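Local coordinates for protein molinate hydrolase (Gulosibacter molinativorax, PDB 4UB9) that hydrolyses the thiocarbamate pesticide molinate, probably as a zinc-dependent amidohydrolase that acts on a carbon-nitrogen bond other than a peptide bond, at residues A[91-96]-A[446-451]; A[243-248]-A[282-287]; A[252-257]-A[346-351]. One frame throughout, in Å; residues are numbered along the deposited sequence.

Contact 1. Residues A[91-96]-A[446-451]; sequences PGLVNG and DVVVLD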
loop_
_atom_site.group_PDB
_atom_site.type_symbol
_atom_site.label_atom_id
_atom_site.label_comp_id
_atom_site.label_asym_id
_atom_site.label_seq_id
_atom_site.Cartn_x
_atom_site.Cartn_y
_atom_site.Cartn_z
ATOM N N PRO A 91 -39.402 -2.200 30.371
ATOM C CA PRO A 91 -38.651 -1.052 30.825
ATOM C C PRO A 91 -38.028 -0.405 29.632
ATOM O O PRO A 91 -37.880 -1.030 28.599
ATOM C CB PRO A 91 -37.571 -1.653 31.728
ATOM C CG PRO A 91 -37.912 -3.096 31.884
ATOM C CD PRO A 91 -38.736 -3.453 30.716
ATOM N N GLY A 92 -37.632 0.841 29.794
ATOM C CA GLY A 92 -36.780 1.480 28.786
ATOM C C GLY A 92 -35.587 0.566 28.443
ATOM O O GLY A 92 -34.921 0.016 29.342
ATOM N N LEU A 93 -35.359 0.349 27.157
ATOM C CA LEU A 93 -34.290 -0.533 26.738
ATOM C C LEU A 93 -32.928 0.116 26.998
ATOM O O LEU A 93 -32.789 1.353 27.040
ATOM C CB LEU A 93 -34.435 -0.972 25.285
ATOM C CG LEU A 93 -35.779 -1.654 24.974
ATOM C CD1 LEU A 93 -35.879 -2.041 23.511
ATOM C CD2 LEU A 93 -36.019 -2.867 25.827
ATOM N N VAL A 94 -31.930 -0.753 27.142
ATOM C CA VAL A 94 -30.584 -0.342 27.571
ATOM C C VAL A 94 -29.516 -1.049 26.781
ATOM O O VAL A 94 -29.507 -2.287 26.665
ATOM C CB VAL A 94 -30.360 -0.650 29.070
ATOM C CG1 VAL A 94 -28.983 -0.171 29.518
ATOM C CG2 VAL A 94 -31.441 0.007 29.925
ATOM N N ASN A 95 -28.612 -0.258 26.229
ATOM C CA ASN A 95 -27.522 -0.810 25.419
ATOM C C ASN A 95 -26.223 -0.630 26.173
ATOM O O ASN A 95 -25.793 0.496 26.424
ATOM C CB ASN A 95 -27.425 -0.114 24.051
ATOM C CG ASN A 95 -26.579 -0.886 23.054
ATOM O OD1 ASN A 95 -25.522 -1.463 23.393
ATOM N ND2 ASN A 95 -27.036 -0.913 21.795
ATOM N N GLY A 96 -25.551 -1.744 26.428
ATOM C CA GLY A 96 -24.313 -1.743 27.220
ATOM C C GLY A 96 -23.025 -1.348 26.516
ATOM O O GLY A 96 -21.980 -1.227 27.149
ATOM N N ASP A 446 -38.828 5.265 32.651
ATOM C CA ASP A 446 -38.465 4.912 31.299
ATOM C C ASP A 446 -39.207 3.672 30.922
ATOM O O ASP A 446 -39.014 2.601 31.519
ATOM C CB ASP A 446 -36.950 4.654 31.186
ATOM C CG ASP A 446 -36.086 5.907 31.466
ATOM O OD1 ASP A 446 -36.630 7.028 31.572
ATOM O OD2 ASP A 446 -34.840 5.749 31.596
ATOM N N VAL A 447 -40.005 3.750 29.872
ATOM C CA VAL A 447 -40.874 2.622 29.513
ATOM C C VAL A 447 -41.055 2.576 28.034
ATOM O O VAL A 447 -41.107 3.611 27.369
ATOM C CB VAL A 447 -42.273 2.811 30.120
ATOM C CG1 VAL A 447 -43.215 1.723 29.700
ATOM C CG2 VAL A 447 -42.188 2.864 31.634
ATOM N N VAL A 448 -41.110 1.365 27.506
ATOM C CA VAL A 448 -41.552 1.178 26.153
ATOM C C VAL A 448 -42.764 0.253 26.097
ATOM O O VAL A 448 -42.942 -0.610 26.969
ATOM C CB VAL A 448 -40.466 0.645 25.226
ATOM C CG1 VAL A 448 -39.279 1.560 25.303
ATOM C CG2 VAL A 448 -40.078 -0.777 25.543
ATOM N N VAL A 449 -43.564 0.419 25.046
ATOM C CA VAL A 449 -44.766 -0.364 24.851
ATOM C C VAL A 449 -44.703 -1.012 23.496
ATOM O O VAL A 449 -44.522 -0.321 22.491
ATOM C CB VAL A 449 -46.023 0.525 24.935
ATOM C CG1 VAL A 449 -47.278 -0.304 24.714
ATOM C CG2 VAL A 449 -46.098 1.236 26.283
ATOM N N LEU A 450 -44.862 -2.334 23.471
ATOM C CA LEU A 450 -44.884 -3.115 22.244
ATOM C C LEU A 450 -46.276 -3.647 21.923
ATOM O O LEU A 450 -47.061 -3.939 22.810
ATOM C CB LEU A 450 -43.976 -4.316 22.365
ATOM C CG LEU A 450 -42.566 -4.095 22.885
ATOM C CD1 LEU A 450 -41.865 -5.431 23.010
ATOM C CD2 LEU A 450 -41.799 -3.205 21.937
ATOM N N ASP A 451 -46.535 -3.836 20.636
ATOM C CA ASP A 451 -47.837 -4.340 20.156
ATOM C C ASP A 451 -47.942 -5.831 20.120
ATOM O O ASP A 451 -49.022 -6.366 20.049
ATOM C CB ASP A 451 -48.088 -3.884 18.728
ATOM C CG ASP A 451 -48.429 -2.442 18.651
ATOM O OD1 ASP A 451 -48.719 -1.855 19.706
ATOM O OD2 ASP A 451 -48.356 -1.875 17.546
#

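Contact 2. Residues A[243-248]-A[282-287]; sequences VTDHLV and HTTSLE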
loop_
_atom_site.group_PDB
_atom_site.type_symbol
_atom_site.label_atom_id
_atom_site.label_comp_id
_atom_site.label_asym_id
_atom_site.label_seq_id
_atom_site.Cartn_x
_atom_site.Cartn_y
_atom_site.Cartn_z
ATOM N N VAL A 243 -6.887 -4.198 27.954
ATOM C CA VAL A 243 -6.088 -5.244 28.557
ATOM C C VAL A 243 -5.250 -5.908 27.474
ATOM O O VAL A 243 -4.047 -6.120 27.644
ATOM C CB VAL A 243 -6.974 -6.304 29.198
ATOM C CG1 VAL A 243 -6.150 -7.522 29.606
ATOM C CG2 VAL A 243 -7.696 -5.711 30.364
ATOM N N THR A 244 -5.906 -6.219 26.350
ATOM C CA THR A 244 -5.196 -6.658 25.151
ATOM C C THR A 244 -5.190 -5.570 24.100
ATOM O O THR A 244 -5.756 -4.501 24.276
ATOM C CB THR A 244 -5.788 -7.937 24.535
ATOM O OG1 THR A 244 -7.111 -7.682 24.121
ATOM C CG2 THR A 244 -5.763 -9.075 25.533
ATOM N N ASP A 245 -4.552 -5.881 22.998
ATOM C CA ASP A 245 -4.361 -4.952 21.892
ATOM C C ASP A 245 -5.623 -4.786 21.048
ATOM O O ASP A 245 -6.586 -5.524 21.211
ATOM C CB ASP A 245 -3.273 -5.472 20.957
ATOM C CG ASP A 245 -3.737 -6.714 20.191
ATOM O OD1 ASP A 245 -3.838 -7.809 20.813
ATOM O OD2 ASP A 245 -4.075 -6.581 18.997
ATOM N N HIS A 246 -5.555 -3.828 20.118
ATOM C CA HIS A 246 -6.655 -3.495 19.234
ATOM C C HIS A 246 -6.162 -3.468 17.789
ATOM O O HIS A 246 -6.508 -2.585 17.024
ATOM C CB HIS A 246 -7.211 -2.142 19.628
ATOM C CG HIS A 246 -8.524 -1.812 19.002
ATOM N ND1 HIS A 246 -8.636 -1.321 17.725
ATOM C CD2 HIS A 246 -9.784 -1.858 19.498
ATOM C CE1 HIS A 246 -9.908 -1.125 17.442
ATOM N NE2 HIS A 246 -10.622 -1.419 18.507
ATOM N N LEU A 247 -5.363 -4.470 17.435
ATOM C CA LEU A 247 -4.733 -4.574 16.129
ATOM C C LEU A 247 -5.380 -5.621 15.205
ATOM O O LEU A 247 -4.734 -6.144 14.269
ATOM C CB LEU A 247 -3.263 -4.952 16.318
ATOM C CG LEU A 247 -2.398 -3.975 17.085
ATOM C CD1 LEU A 247 -0.992 -4.535 17.182
ATOM C CD2 LEU A 247 -2.343 -2.590 16.416
ATOM N N VAL A 248 -6.637 -5.939 15.461
ATOM C CA VAL A 248 -7.322 -6.987 14.700
ATOM C C VAL A 248 -7.376 -6.664 13.215
ATOM O O VAL A 248 -7.163 -7.507 12.363
ATOM C CB VAL A 248 -8.721 -7.264 15.259
ATOM C CG1 VAL A 248 -8.582 -7.846 16.660
ATOM C CG2 VAL A 248 -9.605 -5.988 15.323
ATOM N N HIS A 282 -11.315 -4.517 27.736
ATOM C CA HIS A 282 -11.338 -4.934 26.367
ATOM C C HIS A 282 -10.366 -6.095 26.280
ATOM O O HIS A 282 -9.222 -5.955 26.629
ATOM C CB HIS A 282 -10.935 -3.760 25.489
ATOM C CG HIS A 282 -10.380 -4.142 24.158
ATOM N ND1 HIS A 282 -11.138 -4.163 23.017
ATOM C CD2 HIS A 282 -9.132 -4.482 23.780
ATOM C CE1 HIS A 282 -10.387 -4.520 21.999
ATOM N NE2 HIS A 282 -9.164 -4.719 22.435
ATOM N N THR A 283 -10.839 -7.254 25.855
ATOM C CA THR A 283 -9.994 -8.450 25.789
ATOM C C THR A 283 -10.171 -9.206 24.501
ATOM O O THR A 283 -11.235 -9.268 23.966
ATOM C CB THR A 283 -10.161 -9.414 26.992
ATOM O OG1 THR A 283 -11.487 -9.944 27.030
ATOM C CG2 THR A 283 -9.863 -8.720 28.279
ATOM N N THR A 284 -9.084 -9.753 24.011
ATOM C CA THR A 284 -9.015 -10.259 22.676
ATOM C C THR A 284 -8.471 -11.684 22.634
ATOM O O THR A 284 -8.209 -12.221 21.592
ATOM C CB THR A 284 -8.262 -9.201 21.837
ATOM O OG1 THR A 284 -9.215 -8.438 21.114
ATOM C CG2 THR A 284 -7.277 -9.751 20.912
ATOM N N SER A 285 -8.289 -12.267 23.801
ATOM C CA SER A 285 -7.627 -13.588 23.938
ATOM C C SER A 285 -8.080 -14.286 25.187
ATOM O O SER A 285 -8.641 -13.665 26.086
ATOM C CB SER A 285 -6.087 -13.436 24.056
ATOM O OG SER A 285 -5.756 -12.721 25.225
ATOM N N LEU A 286 -7.826 -15.590 25.258
ATOM C CA LEU A 286 -8.200 -16.387 26.459
ATOM C C LEU A 286 -7.479 -15.878 27.708
ATOM O O LEU A 286 -8.056 -15.733 28.758
ATOM C CB LEU A 286 -7.839 -17.832 26.265
ATOM C CG LEU A 286 -8.642 -18.580 25.203
ATOM C CD1 LEU A 286 -8.179 -20.052 25.073
ATOM C CD2 LEU A 286 -10.117 -18.517 25.517
ATOM N N GLU A 287 -6.196 -15.594 27.562
ATOM C CA GLU A 287 -5.414 -15.088 28.678
ATOM C C GLU A 287 -5.838 -13.691 29.072
ATOM O O GLU A 287 -5.833 -13.337 30.247
ATOM C CB GLU A 287 -3.923 -15.127 28.368
ATOM C CG GLU A 287 -3.336 -16.516 28.579
ATOM C CD GLU A 287 -3.587 -17.049 30.008
ATOM O OE1 GLU A 287 -3.128 -16.475 31.032
ATOM O OE2 GLU A 287 -4.296 -18.046 30.122
#

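Contact 3. Residues A[252-257]-A[346-351]; sequences GFRAPY and FADFSG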
loop_
_atom_site.group_PDB
_atom_site.type_symbol
_atom_site.label_atom_id
_atom_site.label_comp_id
_atom_site.label_asym_id
_atom_site.label_seq_id
_atom_site.Cartn_x
_atom_site.Cartn_y
_atom_site.Cartn_z
ATOM N N GLY A 252 -5.164 -9.326 12.086
ATOM C CA GLY A 252 -6.152 -10.416 12.142
ATOM C C GLY A 252 -6.471 -10.748 13.593
ATOM O O GLY A 252 -6.043 -10.039 14.502
ATOM N N PHE A 253 -7.228 -11.815 13.791
ATOM C CA PHE A 253 -7.861 -12.092 15.081
ATOM C C PHE A 253 -7.047 -13.105 15.920
ATOM O O PHE A 253 -7.443 -13.436 17.011
ATOM C CB PHE A 253 -9.362 -12.522 14.883
ATOM C CG PHE A 253 -10.269 -11.378 14.517
ATOM C CD1 PHE A 253 -10.401 -10.965 13.194
ATOM C CD2 PHE A 253 -10.951 -10.644 15.510
ATOM C CE1 PHE A 253 -11.169 -9.834 12.871
ATOM C CE2 PHE A 253 -11.747 -9.524 15.192
ATOM C CZ PHE A 253 -11.849 -9.112 13.866
ATOM N N ARG A 254 -5.917 -13.563 15.404
ATOM C CA ARG A 254 -5.227 -14.723 15.955
ATOM C C ARG A 254 -3.811 -14.436 16.400
ATOM O O ARG A 254 -2.980 -15.320 16.459
ATOM C CB ARG A 254 -5.206 -15.839 14.898
ATOM C CG ARG A 254 -6.563 -16.529 14.716
ATOM C CD ARG A 254 -7.126 -16.508 13.286
ATOM N NE ARG A 254 -7.438 -17.862 12.843
ATOM C CZ ARG A 254 -8.589 -18.286 12.333
ATOM N NH1 ARG A 254 -9.608 -17.473 12.123
ATOM N NH2 ARG A 254 -8.713 -19.542 11.982
ATOM N N ALA A 255 -3.520 -13.188 16.708
ATOM C CA ALA A 255 -2.161 -12.818 17.175
ATOM C C ALA A 255 -2.229 -11.720 18.248
ATOM O O ALA A 255 -1.689 -10.650 18.067
ATOM C CB ALA A 255 -1.323 -12.337 16.009
ATOM N N PRO A 256 -2.926 -11.980 19.349
ATOM C CA PRO A 256 -3.119 -10.971 20.359
ATOM C C PRO A 256 -1.931 -10.755 21.289
ATOM O O PRO A 256 -1.049 -11.626 21.465
ATOM C CB PRO A 256 -4.297 -11.530 21.164
ATOM C CG PRO A 256 -4.039 -12.996 21.143
ATOM C CD PRO A 256 -3.541 -13.266 19.735
ATOM N N TYR A 257 -1.929 -9.570 21.867
ATOM C CA TYR A 257 -0.888 -9.097 22.794
ATOM C C TYR A 257 -1.541 -8.520 24.031
ATOM O O TYR A 257 -2.750 -8.226 24.056
ATOM C CB TYR A 257 -0.115 -7.959 22.170
ATOM C CG TYR A 257 0.651 -8.301 20.936
ATOM C CD1 TYR A 257 1.951 -8.770 21.003
ATOM C CD2 TYR A 257 0.095 -8.109 19.680
ATOM C CE1 TYR A 257 2.660 -9.073 19.842
ATOM C CE2 TYR A 257 0.812 -8.400 18.510
ATOM C CZ TYR A 257 2.081 -8.900 18.605
ATOM O OH TYR A 257 2.780 -9.156 17.467
ATOM N N PHE A 346 -13.769 -9.339 8.883
ATOM C CA PHE A 346 -14.344 -9.432 10.217
ATOM C C PHE A 346 -15.221 -10.655 10.460
ATOM O O PHE A 346 -15.975 -10.713 11.417
ATOM C CB PHE A 346 -15.153 -8.189 10.513
ATOM C CG PHE A 346 -14.332 -6.975 10.818
ATOM C CD1 PHE A 346 -12.950 -6.938 10.585
ATOM C CD2 PHE A 346 -14.961 -5.829 11.293
ATOM C CE1 PHE A 346 -12.206 -5.789 10.846
ATOM C CE2 PHE A 346 -14.233 -4.679 11.546
ATOM C CZ PHE A 346 -12.850 -4.659 11.324
ATOM N N ALA A 347 -15.085 -11.665 9.628
ATOM C CA ALA A 347 -15.840 -12.903 9.822
ATOM C C ALA A 347 -15.471 -13.611 11.118
ATOM O O ALA A 347 -16.317 -14.236 11.762
ATOM C CB ALA A 347 -15.591 -13.847 8.666
ATOM N N ASP A 348 -14.207 -13.468 11.490
ATOM C CA ASP A 348 -13.660 -13.966 12.756
ATOM C C ASP A 348 -14.106 -13.244 14.027
ATOM O O ASP A 348 -13.822 -13.711 15.125
ATOM C CB ASP A 348 -12.138 -13.886 12.730
ATOM C CG ASP A 348 -11.507 -15.108 12.129
ATOM O OD1 ASP A 348 -12.245 -16.056 11.787
ATOM O OD2 ASP A 348 -10.259 -15.104 11.996
ATOM N N PHE A 349 -14.736 -12.098 13.863
ATOM C CA PHE A 349 -15.147 -11.254 14.980
ATOM C C PHE A 349 -16.124 -12.036 15.849
ATOM O O PHE A 349 -15.882 -12.216 17.038
ATOM C CB PHE A 349 -15.756 -9.991 14.405
ATOM C CG PHE A 349 -15.916 -8.846 15.354
ATOM C CD1 PHE A 349 -16.796 -8.915 16.437
ATOM C CD2 PHE A 349 -15.293 -7.616 15.078
ATOM C CE1 PHE A 349 -16.996 -7.808 17.274
ATOM C CE2 PHE A 349 -15.476 -6.507 15.912
ATOM C CZ PHE A 349 -16.326 -6.600 17.017
ATOM N N SER A 350 -17.172 -12.581 15.243
ATOM C CA SER A 350 -18.223 -13.353 15.959
ATOM C C SER A 350 -18.519 -14.738 15.429
ATOM O O SER A 350 -19.330 -15.465 15.998
ATOM C CB SER A 350 -19.514 -12.595 15.912
ATOM O OG SER A 350 -19.299 -11.254 16.341
ATOM N N GLY A 351 -17.805 -15.118 14.383
ATOM C CA GLY A 351 -17.996 -16.399 13.776
ATOM C C GLY A 351 -17.096 -17.488 14.287
ATOM O O GLY A 351 -16.272 -17.300 15.215
#

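Contact 1. Residues A[91-96]-A[446-451]
G92 and D446 meet through their main chains. G92 N donates to D446 O at 2.8 Å with an N-H...O angle of 153°. The donor stands well above the D446 carbonyl plane, 64° out of it, rather than meeting the oxygen within it. Next to this bond P91 and V447 form an antiparallel non-hydrogen-bonded pair, CA to CA 4.5 Å, and their side chains diverge. D446 can be followed outward from here. Its CB lies 4.0 Å from G92 CA, an approach possible because G92 has no side chain. CG then sits beside D446's own backbone N (chi1 -64°), which carries the carboxylate away from G92. At the tip OD1 accepts from E470 N, and OD2 makes a salt bridge with R167. V448 adds a lighter touch. Its CB points toward 91-96, and CG2 makes the contacts, 3.8 Å from P91 O and 4.4 Å from L93 CG. L93 starts out obliquely to the strand opposite and comes nearest to V448 through CG. The same leucine also touches V138 of the neighbouring strand 138-143, while V448 packs on L464 of strand 464-469. Strand 88-95 runs parallel to 138-143 and antiparallel to 447-450, consistent with the junction of the TIM barrel and the smaller beta-domain in amidohydrolases. Buried throughout, the pairing relies on one backbone bond and a loose valine-leucine touch. The nearby carboxylate spends its charge on partners beyond the two segments, and its salt bridge with R167 probably offsets the cost of burying it.

Contact 2. Residues A[243-248]-A[282-287]
The imidazole of H282 has two carbonyl oxygens at its edge, T244 O and D245 O, both close to its plane. NE2 donates to D245 O at 3.0 Å, and the bond is nearly straight (165°). The acceptor lies in the ring plane, although the donor stands above the D245 carbonyl plane. H246 offers a second ring, inclined by 30° to that of H282 but slid so far aside that the centroids are 5.5 Å apart; the closest atoms are H246 CD2 and H282 CE1, at 3.7 Å. ND1 of H282 binds the zinc ion together with H302, whose ring is turned steeply to it. With NE2 tied to D245 O, this second-shell carbonyl probably fixes the rotation of the ring and leaves ND1 for the metal. H282 lies at the C-terminal side of strand 279-282; the loop holding 243-248 follows the adjacent parallel strand 239-242. Both segments lie at the C-terminal mouth of the TIM barrel, where amidohydrolases carry their metal ligands. On the main chain, H282 O receives weak bonds from the backbone N of both V243 and T244, while V243 CB packs alongside T283 CG2 at 3.9 Å. T244 and T284 meet at a slant. T244 OG1, placed between its own backbone N and carbonyl carbon (chi1 63°), lies 3.0 Å from T284 CB, a tight approach beside a doubtful T284 rotamer; it is also near T284 N, but at too poor an angle for a hydrogen bond. T284 OG1 finds no partner in the model. D245 OD2 accepts from L247 N at 2.9 Å, closing an Asx turn, and OD1 takes the backbone N of Y257. S285, at the N-cap of helix 286-294, sets its OG against T244 CG2 and caps G288 N.

Contact 3. Residues A[252-257]-A[346-351]
F253 drives its ring into a niche made by F346, D348 and F349. Over one ring face lies the peptide that joins D348 to F349, with F349 N 4.1 Å above the plane near its centre. D348 CB reaches F253 CD1 at 3.4 Å; the two side chains run antiparallel past one another, with ring and carboxylate almost perpendicular. The far edge of F253 is turned toward the face of F346 in an offset edge-to-face pair, planes at 87° and centroids 6.0 Å apart. F349 is set askew to F253, its CD2 3.9 Å from F253 CZ; it gets there with CG anti to its backbone N (chi1 -165°). R254 bends at chi2 and chi3 so that NH1 meets D348 OD2 edge-on in a salt bridge. The modelled NH1 to OD2 separation of 2.5 Å is doubtful, but the pairing is plain: the carboxylate lies at the edge of the guanidinium, planes 28° apart. D348 OD1 has a second cationic partner in R352, so two arginines probably favour the charged form of the buried carboxylate, R254 coming from the solvent side. The niche lies close to the metal site, with the side chain of F349 about 6 Å from the zinc at nearest atoms. F253 follows helix 248-251 and packs back on its V248. The weakly bonded turn 347-350 lies between helices 333-341 and 353-363, and A347 touches the first of them.

Overall arrangement
All three contacts are largely buried, but they serve different parts of the fold. Contact 1 lies across the centre of the chain from the others, about 32 Å between centres, and joins two strands by sheet bonding and slight aliphatic packing. Contacts 2 and 3 adjoin, 10 Å between centres, and both join a loop to a segment carrying a short helix or helix start near the zinc. Contact 2 is polar and probably orders a metal ligand; contact 3 is aromatic, with a salt bridge from the exposed R254. They interlock where T284 packs on P256. Both reach the second subunit, whereas contact 1 touches no other chain and encloses them in sequence.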